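Local coordinates for NADPH-flavin oxidoreductase (Helicobacter pylori, PDB 2H0U), which binds flavin mononucleotide and, as a member of the nitroreductase family, probably uses NAD(P)H to reduce its substrates, at residues Phe14-Lys17 and Lys18-Pro21. Sequence-based numbering, arbitrary orientation.
With FMN (flavin mononucleotide), chain B.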
# COMPACT_ATOMS: atom_id res chain seq x y z
N PHE A 14 11.04 7.98 7.75
CA PHE A 14 10.08 8.53 8.69
C PHE A 14 9.32 9.62 7.95
O PHE A 14 9.68 9.99 6.84
CB PHE A 14 10.77 9.12 9.94
CG PHE A 14 11.41 10.46 9.70
CD1 PHE A 14 10.84 11.64 10.22
CD2 PHE A 14 12.62 10.56 8.98
CE1 PHE A 14 11.47 12.88 10.02
CE2 PHE A 14 13.21 11.80 8.73
CZ PHE A 14 12.65 12.95 9.25
N ALA A 15 8.25 10.11 8.57
CA ALA A 15 7.44 11.12 7.91
C ALA A 15 8.11 12.49 8.11
O ALA A 15 7.91 13.19 9.14
CB ALA A 15 5.99 11.10 8.44
N ALA A 16 8.93 12.86 7.12
CA ALA A 16 9.66 14.12 7.20
C ALA A 16 8.73 15.29 6.94
O ALA A 16 8.08 15.37 5.89
CB ALA A 16 10.85 14.11 6.21
N LYS A 17 8.67 16.21 7.90
CA LYS A 17 7.80 17.40 7.77
C LYS A 17 8.55 18.69 7.45
O LYS A 17 7.92 19.68 7.04
CB LYS A 17 6.98 17.65 9.05
CG LYS A 17 5.99 16.54 9.53
CD LYS A 17 5.55 15.53 8.46
CE LYS A 17 4.83 14.35 9.14
NZ LYS A 17 3.85 14.73 10.24
N LYS A 18 9.86 18.70 7.68
CA LYS A 18 10.72 19.86 7.43
C LYS A 18 11.85 19.51 6.46
O LYS A 18 12.63 18.58 6.69
CB LYS A 18 11.33 20.39 8.73
CG LYS A 18 10.35 20.90 9.76
CD LYS A 18 11.12 21.88 10.66
CE LYS A 18 10.27 22.60 11.69
NZ LYS A 18 10.24 21.84 12.97
N TYR A 19 11.93 20.26 5.37
CA TYR A 19 12.79 19.93 4.25
C TYR A 19 13.80 21.03 4.01
O TYR A 19 13.53 22.22 4.27
CB TYR A 19 11.96 19.71 2.99
CG TYR A 19 11.16 18.42 3.04
CD1 TYR A 19 11.73 17.21 2.61
CD2 TYR A 19 9.86 18.41 3.55
CE1 TYR A 19 11.05 16.03 2.67
CE2 TYR A 19 9.16 17.22 3.61
CZ TYR A 19 9.76 16.04 3.18
OH TYR A 19 9.08 14.87 3.24
N ASP A 20 14.97 20.62 3.54
CA ASP A 20 16.04 21.53 3.23
C ASP A 20 15.71 22.22 1.90
O ASP A 20 15.77 21.58 0.87
CB ASP A 20 17.35 20.73 3.14
CG ASP A 20 18.57 21.61 2.98
OD1 ASP A 20 18.41 22.77 2.52
OD2 ASP A 20 19.69 21.13 3.29
N PRO A 21 15.40 23.54 1.92
CA PRO A 21 14.93 24.15 0.67
C PRO A 21 16.08 24.36 -0.32
O PRO A 21 15.84 24.73 -1.46
CB PRO A 21 14.36 25.51 1.13
CG PRO A 21 15.20 25.86 2.34
CD PRO A 21 15.53 24.53 3.00
N1 FMN B . 1.46 13.42 7.75
C2 FMN B . 1.07 14.74 7.59
O2 FMN B . 1.63 15.61 8.25
N3 FMN B . 0.05 15.08 6.74
C4 FMN B . -0.62 14.10 6.05
O4 FMN B . -1.43 14.42 5.18
C4A FMN B . -0.24 12.75 6.24
N5 FMN B . -0.90 11.76 5.56
C5A FMN B . -0.49 10.44 5.66
C6 FMN B . -1.19 9.48 4.90
C7 FMN B . -0.78 8.14 5.01
C7M FMN B . -1.25 7.18 3.95
C8 FMN B . 0.27 7.75 5.87
C8M FMN B . 0.88 6.35 5.73
C9 FMN B . 0.94 8.71 6.60
C9A FMN B . 0.55 10.07 6.51
N10 FMN B . 1.20 11.06 7.26
C10 FMN B . 0.81 12.41 7.09
C1' FMN B . 2.32 10.75 8.21
C2' FMN B . 1.87 9.90 9.41
O2' FMN B . 1.47 10.77 10.44
C3' FMN B . 3.07 9.06 9.84
O3' FMN B . 3.44 8.17 8.80
C4' FMN B . 2.85 8.19 11.07
O4' FMN B . 2.65 9.04 12.18
C5' FMN B . 4.00 7.21 11.38
O5' FMN B . 5.19 8.00 11.59
P FMN B . 6.48 7.75 10.68
O1P FMN B . 6.01 7.84 9.25
O2P FMN B . 7.46 8.88 11.01
O3P FMN B . 7.08 6.41 10.97
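The phenol of Y19 leans back against the carbonyl of A16 in the extended loop between helices 3-12 and 27-38, a piece of the FMN-binding site of this nitroreductase-family protein. Between these neighbouring residues the polar contact is a single weak hydrogen bond, Y19 OH to A16 O at 2.9 Å. The ring lies obliquely to that carbonyl, with Y19 CE2 3.1 Å from A16 O. Apolar packing accompanies it: the methyl A16 CB sits 3.8 Å from Y19 CZ. Y19 CG is set anti to its own carbonyl carbon (chi1 -71°), which lays the ring back along the chain; the same side chain touches C161 of strand 159-163. Backbone bonds of A16 with S160 and of K18 with N198 tie the loop to that strand and to the loop after strand 186-195. Flavin contacts come from the preceding residues. A15 N donates a nearly straight bond to phosphate oxygen O2P of FMN (2.8 Å, 169°), and F14 CB lies 3.5 Å from the same oxygen. K17 reaches the isoalloxazine: nearly eclipsed about CB-CG (chi2 -21°) and kinked again at its last torsion, it brings NZ within 3.1 Å of FMN O2, the C2 carbonyl oxygen, as hydrogen-bond donor.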